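Local structure of mandalate racemase/muconate lactonizing enzyme (Unidentified, 4E4U) at residues A[15-18]-A[19-23]; A[153-156]-A[157-160]; A[334-337]-A[338-341]. The protein probably catalyses a racemisation, elimination or cycloisomerisation of a carboxylate substrate, as members of the mandelate racemase/muconate lactonizing branch of the enolase superfamily do. All blocks are in the same frame, centred on the assembly; numbering follows the deposited sequence.

Contact 1 of 3, residues A[15-18]-A[19-23]; sequences PPHV and GGMYW
A type II beta turn from H17 to G20, in the loop between strands 3-12 and 22-30 of the capping N-terminal domain of the enolase superfamily, brings H17 and M21 together. The turn is closed by G20 N, which donates to H17 O at 3.0 Å from well above the carbonyl plane. G19 follows V18 with positive phi (94°), a backbone that would press a side chain against V18 O. Beside the turn, M21 folds back over the imidazole: all three of its torsions lie near -60°, and this coiled chain lays the thioether on one ring face. Its methyl CE stands 3.6 Å from the H17 ring centroid, a CH-pi contact only 7° off the ring normal, and SD follows at 3.9 Å from the same centroid as a Met-aromatic contact. P15 CA covers the opposite face, so the imidazole is sandwiched, while its ND1 bonds to V13 O and helps fix the rotation of the ring. The indole of W23 reaches back from strand 22-30: NE1 gives a nearly straight bond of 2.9 Å to G19 O, which lies in the indole plane and also receives H387 NE2. Strand 22-30 pairs with strand 3-12 through M21 with V13 and W23 with V11, and the W23 ring meets F342 and H343 of helix 341-345.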
# COMPACT_ATOMS: atom_id res chain seq x y z
N PRO A 15 -32.37 19.71 36.97
CA PRO A 15 -31.35 20.74 36.70
C PRO A 15 -30.27 20.66 37.77
O PRO A 15 -30.59 20.33 38.92
CB PRO A 15 -32.14 22.05 36.83
CG PRO A 15 -33.56 21.67 36.55
CD PRO A 15 -33.72 20.28 37.10
N PRO A 16 -29.00 20.94 37.42
CA PRO A 16 -28.50 21.44 36.13
C PRO A 16 -28.20 20.36 35.09
O PRO A 16 -27.36 20.59 34.22
CB PRO A 16 -27.21 22.16 36.53
CG PRO A 16 -26.71 21.37 37.70
CD PRO A 16 -27.92 20.85 38.42
N HIS A 17 -28.86 19.21 35.17
CA HIS A 17 -28.79 18.17 34.14
C HIS A 17 -27.40 17.55 33.96
O HIS A 17 -26.92 17.37 32.84
CB HIS A 17 -29.34 18.69 32.80
CG HIS A 17 -30.61 19.48 32.94
ND1 HIS A 17 -31.79 18.92 33.38
CD2 HIS A 17 -30.88 20.78 32.67
CE1 HIS A 17 -32.73 19.85 33.40
NE2 HIS A 17 -32.21 20.98 32.98
N VAL A 18 -26.74 17.21 35.07
CA VAL A 18 -25.45 16.55 34.97
C VAL A 18 -25.64 15.11 34.50
O VAL A 18 -26.32 14.31 35.14
CB VAL A 18 -24.66 16.58 36.30
CG1 VAL A 18 -23.18 16.32 36.02
CG2 VAL A 18 -24.82 17.92 36.99
N GLY A 19 -25.05 14.79 33.35
CA GLY A 19 -25.28 13.50 32.73
C GLY A 19 -26.40 13.56 31.70
O GLY A 19 -26.84 12.53 31.20
N GLY A 20 -26.85 14.77 31.38
CA GLY A 20 -27.80 14.95 30.29
C GLY A 20 -29.23 15.23 30.73
O GLY A 20 -29.51 15.38 31.91
N MET A 21 -30.14 15.31 29.76
CA MET A 21 -31.52 15.69 30.04
C MET A 21 -32.39 14.56 30.58
O MET A 21 -33.29 14.79 31.38
CB MET A 21 -32.16 16.27 28.77
CG MET A 21 -31.45 17.49 28.20
SD MET A 21 -31.24 18.80 29.43
CE MET A 21 -32.94 19.16 29.85
N TYR A 22 -32.15 13.33 30.13
CA TYR A 22 -32.97 12.20 30.55
C TYR A 22 -32.18 10.92 30.40
O TYR A 22 -31.27 10.84 29.58
CB TYR A 22 -34.29 12.12 29.76
CG TYR A 22 -34.08 12.16 28.27
CD1 TYR A 22 -33.75 11.00 27.56
CD2 TYR A 22 -34.18 13.35 27.57
CE1 TYR A 22 -33.53 11.04 26.19
CE2 TYR A 22 -33.97 13.40 26.20
CZ TYR A 22 -33.63 12.24 25.52
OH TYR A 22 -33.42 12.31 24.17
N TRP A 23 -32.55 9.92 31.19
CA TRP A 23 -31.95 8.60 31.09
C TRP A 23 -33.02 7.58 30.74
O TRP A 23 -34.13 7.62 31.29
CB TRP A 23 -31.26 8.22 32.40
CG TRP A 23 -30.16 9.16 32.79
CD1 TRP A 23 -29.37 9.90 31.94
CD2 TRP A 23 -29.73 9.50 34.12
NE1 TRP A 23 -28.48 10.65 32.66
CE2 TRP A 23 -28.67 10.42 34.00
CE3 TRP A 23 -30.13 9.09 35.39
CZ2 TRP A 23 -28.03 10.97 35.11
CZ3 TRP A 23 -29.48 9.62 36.50
CH2 TRP A 23 -28.44 10.55 36.35

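Contact 2 of 3, residues A[153-156]-A[157-160]; sequences AENV and KLGF
The last turn of helix 145-158 closes in a Schellman motif: G159, at phi 118°, leaves the helix, F160 N donates to N155 O at 3.1 Å and G159 N to V156 O at 2.9 Å. Upstream, the i to i+4 pattern still runs from K157 N to A153 O and from L158 N to E154 O. On the outer flank, E154 and K157 form a salt bridge between positions i and i+3 of the helix. E154 doubles back at chi2, while K157 stays extended beyond CG, and the two chains meet with NZ 2.9 Å from OE2, on the syn side and 32° out of the carboxylate plane. The inner flank is built by N155 and F160, which lie side by side and point the same way, the amide almost perpendicular to the ring (88°). N155 OD1 is 3.5 Å from F160 CD2 and bonds to a bound dithiol, (2R,3S)-1,4-dimercaptobutane-2,3-diol, probably from the crystallisation liquor. L158 sends CD1 to within 3.8 Å of the same OD1, and its side chain also approaches the dithiol. A water donates to both V156 O and F160 O, bridging the helix end and the lead into strand 162-165. The C-terminal end of the helix probably carries a partial negative charge, consistent with G159 O accepting the ammonium of K398 of the second subunit, while the exposed E154-K157 pair would largely neutralise its own charges.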
# COMPACT_ATOMS: atom_id res chain seq x y z
N ALA A 153 -7.56 21.18 40.49
CA ALA A 153 -6.81 21.03 41.73
C ALA A 153 -7.67 20.40 42.83
O ALA A 153 -7.18 19.56 43.59
CB ALA A 153 -6.26 22.38 42.19
N GLU A 154 -8.94 20.78 42.91
CA GLU A 154 -9.83 20.18 43.89
C GLU A 154 -10.10 18.71 43.58
O GLU A 154 -10.16 17.88 44.49
CB GLU A 154 -11.15 20.96 44.00
CG GLU A 154 -11.00 22.35 44.59
CD GLU A 154 -10.33 22.34 45.96
OE1 GLU A 154 -10.65 21.45 46.78
OE2 GLU A 154 -9.48 23.21 46.20
N ASN A 155 -10.23 18.38 42.30
CA ASN A 155 -10.40 16.98 41.91
C ASN A 155 -9.18 16.13 42.27
O ASN A 155 -9.32 14.99 42.69
CB ASN A 155 -10.77 16.87 40.43
CG ASN A 155 -12.25 17.07 40.19
OD1 ASN A 155 -13.08 16.45 40.85
ND2 ASN A 155 -12.59 17.94 39.25
N VAL A 156 -7.99 16.70 42.12
CA VAL A 156 -6.77 16.01 42.54
C VAL A 156 -6.78 15.74 44.05
O VAL A 156 -6.38 14.66 44.49
CB VAL A 156 -5.50 16.79 42.09
CG1 VAL A 156 -4.24 16.26 42.78
CG2 VAL A 156 -5.35 16.72 40.58
N LYS A 157 -7.27 16.69 44.84
CA LYS A 157 -7.38 16.50 46.29
C LYS A 157 -8.33 15.35 46.63
O LYS A 157 -8.13 14.64 47.62
CB LYS A 157 -7.83 17.79 46.99
CG LYS A 157 -6.79 18.89 46.97
CD LYS A 157 -7.32 20.18 47.58
CE LYS A 157 -6.48 21.36 47.15
NZ LYS A 157 -7.05 22.65 47.63
N LEU A 158 -9.36 15.15 45.81
CA LEU A 158 -10.28 14.04 46.00
C LEU A 158 -9.63 12.71 45.65
O LEU A 158 -10.10 11.65 46.09
CB LEU A 158 -11.54 14.21 45.14
CG LEU A 158 -12.46 15.40 45.37
CD1 LEU A 158 -13.62 15.28 44.41
CD2 LEU A 158 -12.95 15.44 46.80
N GLY A 159 -8.57 12.75 44.84
CA GLY A 159 -7.86 11.55 44.45
C GLY A 159 -7.87 11.24 42.96
O GLY A 159 -7.26 10.26 42.54
N PHE A 160 -8.55 12.06 42.16
CA PHE A 160 -8.56 11.85 40.71
C PHE A 160 -7.16 11.95 40.12
O PHE A 160 -6.36 12.82 40.51
CB PHE A 160 -9.46 12.87 40.01
CG PHE A 160 -10.92 12.52 40.02
CD1 PHE A 160 -11.40 11.49 39.22
CD2 PHE A 160 -11.82 13.23 40.80
CE1 PHE A 160 -12.75 11.17 39.20
CE2 PHE A 160 -13.17 12.91 40.79
CZ PHE A 160 -13.63 11.88 39.99
O HOH W 1 -4.99 12.76 42.90

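Contact 3 of 3, residues A[334-337]-A[338-341]; sequences ESIM and TWGG
W339 swings its indole back over the chain that precedes it: chi1 of -60° sets CG beside the backbone N, and chi2 of 116° turns one ring face toward S335 and I336. I336 N sits 3.7 Å above the ring plane, offset toward the rim, with S335 C over the same face. CZ2 comes within 3.4 Å of S335 CA, and E334 O lies at the ring edge, near its plane, 3.5 Å from CZ2. From I336, whose side chain crosses that of W339 at about a right angle, CB reaches CZ3 at 4.1 Å. At the pyrrole side S335 CB packs 3.5 Å from W339 NE1. The fold-back is made by a type II' beta turn from I336 to W339 at the C-terminal end of strand 333-335, a strand of the barrel of the enolase C-terminal domain, where members of this superfamily carry their active sites. W339 N closes the turn on I336 O at 3.1 Å, a fairly straight bond of 162°. I336 O is gripped a second time by a water at 2.7 Å that also donates, at longer range, to G340 O and so carries the turn on toward helix 341-345. The buried I336 N and M337 O have no polar partner in the model, whereas M337 N bonds to T129 OG1 on the adjacent strand 125-130. E334 points its carboxylate elsewhere, OE1 accepting L310 N and OE2 making a long, weak ion pair with K164. W339 also touches W353 and I358, and H343 meets it edge-to-face.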
# COMPACT_ATOMS: atom_id res chain seq x y z
N GLU A 334 -14.70 6.69 32.58
CA GLU A 334 -15.31 7.99 32.77
C GLU A 334 -16.29 7.94 33.92
O GLU A 334 -17.15 7.05 34.00
CB GLU A 334 -16.04 8.46 31.50
CG GLU A 334 -16.58 9.88 31.62
CD GLU A 334 -16.87 10.53 30.27
OE1 GLU A 334 -17.06 9.78 29.29
OE2 GLU A 334 -16.90 11.78 30.21
N SER A 335 -16.16 8.90 34.83
CA SER A 335 -17.09 9.05 35.93
C SER A 335 -17.73 10.41 35.88
O SER A 335 -17.12 11.38 35.43
CB SER A 335 -16.36 8.86 37.26
OG SER A 335 -15.83 7.56 37.32
N ILE A 336 -18.98 10.49 36.33
CA ILE A 336 -19.66 11.77 36.41
C ILE A 336 -19.46 12.27 37.83
O ILE A 336 -20.14 11.85 38.76
CB ILE A 336 -21.13 11.67 35.99
CG1 ILE A 336 -21.20 11.20 34.53
CG2 ILE A 336 -21.82 13.01 36.16
CD1 ILE A 336 -22.60 10.96 34.00
N MET A 337 -18.46 13.14 37.98
CA MET A 337 -17.96 13.54 39.30
C MET A 337 -17.66 12.28 40.12
O MET A 337 -16.96 11.40 39.62
CB MET A 337 -18.91 14.53 39.97
CG MET A 337 -18.99 15.81 39.15
SD MET A 337 -19.90 17.16 39.88
CE MET A 337 -21.52 16.46 39.84
N THR A 338 -18.20 12.17 41.33
CA THR A 338 -17.94 10.97 42.14
C THR A 338 -19.17 10.10 42.34
O THR A 338 -19.28 9.38 43.34
CB THR A 338 -17.30 11.32 43.50
OG1 THR A 338 -18.20 12.14 44.25
CG2 THR A 338 -16.00 12.08 43.29
N TRP A 339 -20.10 10.16 41.38
CA TRP A 339 -21.31 9.34 41.35
C TRP A 339 -22.29 9.63 42.48
O TRP A 339 -23.09 8.76 42.85
CB TRP A 339 -20.97 7.84 41.33
CG TRP A 339 -20.16 7.40 40.14
CD1 TRP A 339 -18.89 6.89 40.17
CD2 TRP A 339 -20.55 7.42 38.77
NE1 TRP A 339 -18.47 6.59 38.90
CE2 TRP A 339 -19.48 6.90 38.01
CE3 TRP A 339 -21.71 7.82 38.10
CZ2 TRP A 339 -19.53 6.78 36.62
CZ3 TRP A 339 -21.76 7.70 36.71
CH2 TRP A 339 -20.67 7.19 35.99
N GLY A 340 -22.24 10.84 43.02
CA GLY A 340 -23.20 11.26 44.02
C GLY A 340 -24.42 11.88 43.35
O GLY A 340 -24.74 11.56 42.20
N GLY A 341 -25.10 12.77 44.06
CA GLY A 341 -26.23 13.48 43.49
C GLY A 341 -27.32 12.55 42.97
O GLY A 341 -27.61 11.52 43.58
O HOH W 2 -22.74 11.96 39.64

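From the N terminus, contact 1 is a turn within the loop between strands 3-12 and 22-30 of the N-terminal domain. Contact 2 ends helix 145-158 in the beta-alpha-beta unit between strands 125-130 and 162-165, and contact 3 turns the chain after strand 333-335. The three follow in series, none nested or crossing. Contact 3 lies against both others: I336 CG2 packs on V18 CG1 of contact 1 at 3.6 Å, joining the two domains, while T338 CG2 and M337 O meet L158 and F160 of contact 2 within the barrel domain. Contacts 1 and 2 do not touch, their nearest atoms about 11 Å apart.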